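Local coordinates for segregation and condensation protein B (Mycobacterium tuberculosis, PDB 2Z99), which probably works with ScpA and SMC in the complex that condenses and partitions the chromosome during cell division, at residues A107-R112 with A118-V123; T134-A137 with T142-G145; R18-L23 with Q52-E57. All blocks are in the same frame, centred on the assembly; numbering follows the deposited sequence.

Interaction 1 of 3, residues A107-R112 with A118-V123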
loop_
_atom_site.group_PDB
_atom_site.type_symbol
_atom_site.label_atom_id
_atom_site.label_comp_id
_atom_site.label_asym_id
_atom_site.label_seq_id
_atom_site.Cartn_x
_atom_site.Cartn_y
_atom_site.Cartn_z
ATOM N N ALA A 107 -4.774 28.307 26.950
ATOM C CA ALA A 107 -5.139 28.490 28.351
ATOM C C ALA A 107 -5.281 29.965 28.696
ATOM O O ALA A 107 -6.173 30.352 29.458
ATOM C CB ALA A 107 -4.099 27.851 29.245
ATOM N N VAL A 108 -4.401 30.790 28.142
ATOM C CA VAL A 108 -4.466 32.210 28.411
ATOM C C VAL A 108 -5.817 32.753 27.954
ATOM O O VAL A 108 -6.479 33.471 28.698
ATOM C CB VAL A 108 -3.308 32.966 27.702
ATOM C CG1 VAL A 108 -3.474 34.471 27.871
ATOM C CG2 VAL A 108 -1.989 32.531 28.286
ATOM N N VAL A 109 -6.230 32.400 26.739
ATOM C CA VAL A 109 -7.510 32.859 26.212
ATOM C C VAL A 109 -8.639 32.283 27.034
ATOM O O VAL A 109 -9.604 32.972 27.344
ATOM C CB VAL A 109 -7.732 32.422 24.749
ATOM C CG1 VAL A 109 -9.178 32.670 24.348
ATOM C CG2 VAL A 109 -6.802 33.198 23.825
ATOM N N ALA A 110 -8.508 31.011 27.390
ATOM C CA ALA A 110 -9.527 30.320 28.170
ATOM C C ALA A 110 -9.791 30.972 29.519
ATOM O O ALA A 110 -10.937 31.260 29.860
ATOM C CB ALA A 110 -9.125 28.869 28.372
ATOM N N TYR A 111 -8.724 31.208 30.275
ATOM C CA TYR A 111 -8.828 31.800 31.602
ATOM C C TYR A 111 -9.057 33.311 31.649
ATOM O O TYR A 111 -9.523 33.834 32.660
ATOM C CB TYR A 111 -7.584 31.433 32.413
ATOM C CG TYR A 111 -7.567 29.999 32.921
ATOM C CD1 TYR A 111 -8.277 29.638 34.069
ATOM C CD2 TYR A 111 -6.819 29.013 32.271
ATOM C CE1 TYR A 111 -8.240 28.328 34.568
ATOM C CE2 TYR A 111 -6.774 27.696 32.759
ATOM C CZ TYR A 111 -7.486 27.363 33.912
ATOM O OH TYR A 111 -7.428 26.079 34.416
ATOM N N ARG A 112 -8.725 34.018 30.577
ATOM C CA ARG A 112 -8.934 35.463 30.541
ATOM C C ARG A 112 -10.010 35.783 29.515
ATOM O O ARG A 112 -10.278 36.945 29.213
ATOM C CB ARG A 112 -7.642 36.194 30.168
ATOM C CG ARG A 112 -6.595 36.282 31.267
ATOM C CD ARG A 112 -5.431 37.149 30.803
ATOM N NE ARG A 112 -4.562 37.576 31.899
ATOM C CZ ARG A 112 -3.794 36.759 32.613
ATOM N NH1 ARG A 112 -3.776 35.457 32.352
ATOM N NH2 ARG A 112 -3.038 37.242 33.588
ATOM N N ALA A 118 -3.225 41.312 21.942
ATOM C CA ALA A 118 -2.184 42.152 22.521
ATOM C C ALA A 118 -1.898 41.717 23.953
ATOM O O ALA A 118 -0.756 41.755 24.395
ATOM C CB ALA A 118 -2.601 43.607 22.497
ATOM N N ARG A 119 -2.928 41.297 24.681
ATOM C CA ARG A 119 -2.719 40.856 26.056
ATOM C C ARG A 119 -2.230 39.416 26.090
ATOM O O ARG A 119 -1.578 38.995 27.045
ATOM C CB ARG A 119 -3.998 40.971 26.886
ATOM C CG ARG A 119 -3.795 40.612 28.359
ATOM C CD ARG A 119 -5.106 40.574 29.136
ATOM N NE ARG A 119 -5.310 41.712 30.036
ATOM C CZ ARG A 119 -5.272 42.993 29.672
ATOM N NH1 ARG A 119 -5.026 43.327 28.409
ATOM N NH2 ARG A 119 -5.502 43.944 30.574
ATOM N N VAL A 120 -2.558 38.651 25.057
ATOM C CA VAL A 120 -2.104 37.275 24.992
ATOM C C VAL A 120 -0.615 37.298 24.653
ATOM O O VAL A 120 0.181 36.546 25.210
ATOM C CB VAL A 120 -2.848 36.477 23.904
ATOM C CG1 VAL A 120 -2.252 35.097 23.797
ATOM C CG2 VAL A 120 -4.330 36.383 24.241
ATOM N N SER A 121 -0.247 38.168 23.729
ATOM C CA SER A 121 1.137 38.295 23.330
ATOM C C SER A 121 1.977 38.765 24.530
ATOM O O SER A 121 3.070 38.250 24.785
ATOM C CB SER A 121 1.237 39.281 22.171
ATOM O OG SER A 121 2.522 39.255 21.599
ATOM N N ALA A 122 1.452 39.729 25.277
ATOM C CA ALA A 122 2.165 40.244 26.434
ATOM C C ALA A 122 2.276 39.184 27.519
ATOM O O ALA A 122 3.371 38.913 28.023
ATOM C CB ALA A 122 1.469 41.478 26.977
ATOM N N VAL A 123 1.147 38.582 27.876
ATOM C CA VAL A 123 1.124 37.541 28.898
ATOM C C VAL A 123 2.037 36.366 28.558
ATOM O O VAL A 123 2.630 35.766 29.449
ATOM C CB VAL A 123 -0.314 37.017 29.121
ATOM C CG1 VAL A 123 -0.301 35.733 29.946
ATOM C CG2 VAL A 123 -1.133 38.076 29.827
#

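Interaction 2 of 3, residues T134-A137 with T142-G145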
loop_
_atom_site.group_PDB
_atom_site.type_symbol
_atom_site.label_atom_id
_atom_site.label_comp_id
_atom_site.label_asym_id
_atom_site.label_seq_id
_atom_site.Cartn_x
_atom_site.Cartn_y
_atom_site.Cartn_z
ATOM N N THR A 134 -3.608 28.892 14.115
ATOM C CA THR A 134 -3.996 27.492 14.217
ATOM C C THR A 134 -5.157 27.327 15.193
ATOM O O THR A 134 -6.125 26.641 14.890
ATOM C CB THR A 134 -2.807 26.562 14.628
ATOM O OG1 THR A 134 -2.442 26.809 15.988
ATOM C CG2 THR A 134 -1.601 26.797 13.736
ATOM N N LEU A 135 -5.076 27.963 16.357
ATOM C CA LEU A 135 -6.160 27.870 17.328
ATOM C C LEU A 135 -7.471 28.305 16.692
ATOM O O LEU A 135 -8.525 27.752 16.998
ATOM C CB LEU A 135 -5.885 28.749 18.543
ATOM C CG LEU A 135 -4.873 28.250 19.564
ATOM C CD1 LEU A 135 -4.818 29.232 20.706
ATOM C CD2 LEU A 135 -5.276 26.881 20.064
ATOM N N LEU A 136 -7.403 29.305 15.817
ATOM C CA LEU A 136 -8.593 29.800 15.135
ATOM C C LEU A 136 -9.095 28.788 14.108
ATOM O O LEU A 136 -10.263 28.397 14.133
ATOM C CB LEU A 136 -8.298 31.124 14.432
ATOM C CG LEU A 136 -8.008 32.334 15.322
ATOM C CD1 LEU A 136 -7.659 33.520 14.448
ATOM C CD2 LEU A 136 -9.209 32.637 16.202
ATOM N N ALA A 137 -8.208 28.368 13.210
ATOM C CA ALA A 137 -8.557 27.406 12.174
ATOM C C ALA A 137 -9.115 26.114 12.762
ATOM O O ALA A 137 -10.003 25.496 12.177
ATOM C CB ALA A 137 -7.346 27.104 11.325
ATOM N N THR A 142 -12.310 31.962 18.940
ATOM C CA THR A 142 -12.871 32.763 17.862
ATOM C C THR A 142 -13.024 34.213 18.269
ATOM O O THR A 142 -12.970 34.542 19.451
ATOM C CB THR A 142 -14.247 32.240 17.435
ATOM O OG1 THR A 142 -14.645 32.896 16.224
ATOM C CG2 THR A 142 -15.283 32.509 18.522
ATOM N N GLU A 143 -13.211 35.078 17.280
ATOM C CA GLU A 143 -13.389 36.498 17.544
ATOM C C GLU A 143 -14.773 36.726 18.148
ATOM O O GLU A 143 -15.779 36.268 17.602
ATOM C CB GLU A 143 -13.239 37.317 16.253
ATOM C CG GLU A 143 -11.881 37.177 15.569
ATOM C CD GLU A 143 -11.849 36.066 14.530
ATOM O OE1 GLU A 143 -12.563 35.051 14.712
ATOM O OE2 GLU A 143 -11.099 36.203 13.534
ATOM N N VAL A 144 -14.816 37.424 19.281
ATOM C CA VAL A 144 -16.071 37.710 19.959
ATOM C C VAL A 144 -16.544 39.134 19.713
ATOM O O VAL A 144 -17.703 39.358 19.371
ATOM C CB VAL A 144 -15.939 37.487 21.469
ATOM C CG1 VAL A 144 -17.200 37.943 22.173
ATOM C CG2 VAL A 144 -15.689 36.020 21.744
ATOM N N GLY A 145 -15.651 40.100 19.889
ATOM C CA GLY A 145 -16.030 41.480 19.669
ATOM C C GLY A 145 -14.822 42.372 19.505
ATOM O O GLY A 145 -13.934 42.090 18.701
#

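Interaction 3 of 3, residues R18-L23 with Q52-E57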
loop_
_atom_site.group_PDB
_atom_site.type_symbol
_atom_site.label_atom_id
_atom_site.label_comp_id
_atom_site.label_asym_id
_atom_site.label_seq_id
_atom_site.Cartn_x
_atom_site.Cartn_y
_atom_site.Cartn_z
ATOM N N ARG A 18 -3.870 -18.973 0.850
ATOM C CA ARG A 18 -2.945 -18.257 1.718
ATOM C C ARG A 18 -1.954 -17.452 0.898
ATOM O O ARG A 18 -1.850 -16.237 1.059
ATOM C CB ARG A 18 -2.196 -19.239 2.607
ATOM C CG ARG A 18 -3.113 -20.054 3.487
ATOM C CD ARG A 18 -2.323 -20.958 4.395
ATOM N NE ARG A 18 -3.200 -21.580 5.370
ATOM C CZ ARG A 18 -3.525 -22.868 5.372
ATOM N NH1 ARG A 18 -3.039 -23.691 4.449
ATOM N NH2 ARG A 18 -4.348 -23.326 6.300
ATOM N N VAL A 19 -1.218 -18.128 0.024
ATOM C CA VAL A 19 -0.249 -17.456 -0.817
ATOM C C VAL A 19 -0.904 -16.250 -1.507
ATOM O O VAL A 19 -0.357 -15.147 -1.479
ATOM C CB VAL A 19 0.312 -18.418 -1.886
ATOM C CG1 VAL A 19 1.342 -17.701 -2.730
ATOM C CG2 VAL A 19 0.947 -19.628 -1.222
ATOM N N LEU A 20 -2.085 -16.439 -2.094
ATOM C CA LEU A 20 -2.756 -15.342 -2.777
ATOM C C LEU A 20 -3.096 -14.174 -1.854
ATOM O O LEU A 20 -3.161 -13.024 -2.302
ATOM C CB LEU A 20 -4.022 -15.833 -3.492
ATOM C CG LEU A 20 -3.779 -16.749 -4.704
ATOM C CD1 LEU A 20 -5.107 -17.126 -5.386
ATOM C CD2 LEU A 20 -2.868 -16.035 -5.698
ATOM N N GLU A 21 -3.319 -14.464 -0.576
ATOM C CA GLU A 21 -3.630 -13.410 0.382
ATOM C C GLU A 21 -2.360 -12.584 0.600
ATOM O O GLU A 21 -2.393 -11.366 0.594
ATOM C CB GLU A 21 -4.091 -13.995 1.733
ATOM C CG GLU A 21 -5.449 -14.695 1.715
ATOM C CD GLU A 21 -5.872 -15.192 3.091
ATOM O OE1 GLU A 21 -5.055 -15.844 3.779
ATOM O OE2 GLU A 21 -7.028 -14.932 3.480
ATOM N N ALA A 22 -1.242 -13.266 0.798
ATOM C CA ALA A 22 0.024 -12.594 1.015
ATOM C C ALA A 22 0.351 -11.688 -0.169
ATOM O O ALA A 22 0.744 -10.539 0.025
ATOM C CB ALA A 22 1.127 -13.614 1.211
ATOM N N LEU A 23 0.161 -12.199 -1.384
ATOM C CA LEU A 23 0.466 -11.457 -2.599
ATOM C C LEU A 23 -0.463 -10.284 -2.839
ATOM O O LEU A 23 -0.009 -9.185 -3.167
ATOM C CB LEU A 23 0.460 -12.397 -3.819
ATOM C CG LEU A 23 1.359 -13.641 -3.711
ATOM C CD1 LEU A 23 1.219 -14.508 -4.954
ATOM C CD2 LEU A 23 2.804 -13.225 -3.513
ATOM N N GLN A 52 -11.890 -15.468 -7.563
ATOM C CA GLN A 52 -13.318 -15.189 -7.599
ATOM C C GLN A 52 -14.032 -15.869 -6.438
ATOM O O GLN A 52 -15.103 -15.435 -6.010
ATOM C CB GLN A 52 -13.917 -15.631 -8.931
ATOM C CG GLN A 52 -14.356 -14.464 -9.814
ATOM C CD GLN A 52 -15.432 -13.596 -9.164
ATOM O OE1 GLN A 52 -16.538 -14.065 -8.877
ATOM N NE2 GLN A 52 -15.107 -12.327 -8.925
ATOM N N LEU A 53 -13.440 -16.938 -5.923
ATOM C CA LEU A 53 -14.039 -17.626 -4.787
ATOM C C LEU A 53 -13.690 -16.834 -3.514
ATOM O O LEU A 53 -14.532 -16.661 -2.621
ATOM C CB LEU A 53 -13.524 -19.063 -4.692
ATOM C CG LEU A 53 -14.003 -19.812 -3.442
ATOM C CD1 LEU A 53 -15.516 -19.769 -3.372
ATOM C CD2 LEU A 53 -13.497 -21.247 -3.467
ATOM N N MET A 54 -12.451 -16.352 -3.437
ATOM C CA MET A 54 -12.026 -15.538 -2.298
ATOM C C MET A 54 -12.826 -14.235 -2.312
ATOM O O MET A 54 -13.194 -13.718 -1.264
ATOM C CB MET A 54 -10.535 -15.224 -2.391
ATOM C CG MET A 54 -9.658 -16.446 -2.299
ATOM S SD MET A 54 -7.943 -16.088 -2.640
ATOM C CE MET A 54 -7.643 -14.791 -1.352
ATOM N N ALA A 55 -13.107 -13.701 -3.499
ATOM C CA ALA A 55 -13.889 -12.471 -3.581
ATOM C C ALA A 55 -15.316 -12.779 -3.173
ATOM O O ALA A 55 -15.976 -11.949 -2.556
ATOM C CB ALA A 55 -13.862 -11.896 -4.996
ATOM N N ASP A 56 -15.803 -13.969 -3.520
ATOM C CA ASP A 56 -17.164 -14.353 -3.143
ATOM C C ASP A 56 -17.307 -14.502 -1.629
ATOM O O ASP A 56 -18.314 -14.093 -1.045
ATOM C CB ASP A 56 -17.568 -15.679 -3.796
ATOM C CG ASP A 56 -17.882 -15.542 -5.278
ATOM O OD1 ASP A 56 -18.273 -14.436 -5.724
ATOM O OD2 ASP A 56 -17.756 -16.566 -5.995
ATOM N N GLU A 57 -16.307 -15.111 -0.995
ATOM C CA GLU A 57 -16.338 -15.300 0.455
ATOM C C GLU A 57 -16.330 -13.955 1.192
ATOM O O GLU A 57 -17.115 -13.746 2.118
ATOM C CB GLU A 57 -15.126 -16.114 0.905
ATOM C CG GLU A 57 -14.978 -17.449 0.229
ATOM C CD GLU A 57 -13.604 -18.060 0.454
ATOM O OE1 GLU A 57 -12.827 -17.508 1.261
ATOM O OE2 GLU A 57 -13.303 -19.098 -0.176
#

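Interaction 1 of 3, residues A107-R112 with A118-V123
The guanidinium of Arg112 has one face covered by a methyl group: Val123 CG2 stands 4.0 Å above its plane, over the centre. Val123 CG2 is about as near to Arg112 NE as to Arg112 CZ, as expected for an approach onto the face. The two arginine chains cross at about a right angle, with Arg112 CD 3.8 Å from Arg119 CD. Arg112 runs extended from CG to NE, whereas Arg119 turns at chi3 (-106°), and their guanidinium planes are 53° apart. Arg112 NE and Arg119 NE are 4.6 Å from each other; two like charges this near probably repel somewhat, although the touching parts of the chains are methylenes.

Away from the arginines, the contact is between valines. Val108 and Val123 point at one another tip to tip, and Val123 CG1 lies 4.0 Å from Val108 CG2 and about as far from Val108 CG1, settling against both branches. Val120 uses a single methyl in two directions: its CG2 is 4.1 Å from Val109 CG2 and 4.2 Å from Val108 CG1, each pair meeting at a slant. No hydrogen bond links the segments; the valines and the two arginine chains share the 258 Å² of buried surface.

The short helical axes come no closer than 10.2 Å and make an angle of 121° between their N-to-C directions, a steep crossing of helices 100-112 and 117-124 that belongs to the C-terminal winged-helix domain. Strand 115-116 lies in the connection between them, where Val115 is touched by both Val109 and Val120, while Val109 and Ala110 also pack on Thr157 of strand 153-157.

Interaction 2 of 3, residues T134-A137 with T142-G145
Leu136, in the last turn of helix 129-137, and Thr142, near the start of strand 141-146, bring their CA atoms to within 5.9 Å across a short connection, and the backbone of Thr142 is already fully extended. One branch of Leu136 does the touching. Its CD2 methyl lies 4.0 Å from Thr142 CA and 4.2 Å from Thr142 N, so it rests on the strand backbone; the Thr142 side chain takes little part. With CG beside the backbone N of Leu136 (chi1 -67°), the isobutyl group is carried over to the strand. The buried area is correspondingly small, 92 Å² in all.

This is the turn from the third helix of the C-terminal winged-helix domain into its wing: helix 129-137 occupies the position of the recognition helix in helix-turn-helix proteins, and strands 141-146 and 153-157 form the hairpin after it. Thr142 pairs through its backbone with Ala156, and Leu136 also packs on Ile141 and Phe155.

A second, looser touch comes from Glu143, whose OE1 is 4.4 Å from Leu136 CD2. A roughly perpendicular chi2 (92°) folds its carboxylate back along the strand, where Thr142 OG1 donates a weak hydrogen bond to Glu143 OE1 at 3.4 Å, while the side chain of Glu143 also lies against Phe155.

Interaction 3 of 3, residues R18-L23 with Q52-E57
Met54 of helix 44-60 makes the apolar contact, reaching Leu20 and Glu21 of helix 13-26. It spans a wide gap, since the nearest pair of CA atoms, those of Glu21 and Met54, are 9.1 Å apart. Its sulfur meets Leu20 at a slant, with Met54 SD 4.0 Å from Leu20 CB and 4.1 Å from Leu20 CD1. A turn about the CG-SD bond (chi3 57°) swings the terminal methyl from Leu20 to the next residue: Met54 CE reaches Glu21 CG at 3.8 Å. This second pair is oblique too, and all three residues are buried.

Polar interactions centre on Glu21, which gives Met54 only its aliphatic stem. Extended beyond CG, the chain carries the carboxylate past the methionine to the second subunit. There OE1 accepts hydrogen bonds from Ser63 and from the backbone N of Gly64, both of the second subunit, and OE2 forms a salt bridge with that subunit's Arg61. Both oxygens of a buried group are thus satisfied, and the nearby arginine would be expected to favour its charged form.

Between the two segments there is no hydrogen bond, and they bury just 118 Å² together. Further layers close the core: Leu20 also packs on Leu36 of helix 33-40, and Met54 on Leu67 of strand 65-70. Three helices gathered round an apolar centre, followed by the hairpin of strands 65-70 and 73-78, make up the N-terminal winged-helix domain, in which helix 13-26 lies against the third helix, 44-60.

Overall arrangement
From the N terminus, interaction 3 comes first, closing a loop of 28 residues that includes helix 33-40 and joining the first and third helices of the N-terminal winged-helix domain. The chain then passes through the hairpin 65-70/73-78 and helix 83-94 to the C-terminal domain. There interaction 1 closes the five residues between its segments, with strand 115-116 among them, and interaction 2 the four between its own. The three follow in series, none nesting or crossing. Interactions 1 and 2 have centres 13 Å apart, without touching, whereas interaction 3 lies 58 Å from interaction 1 and 51 Å from interaction 2, centre to centre, across the elongated chain.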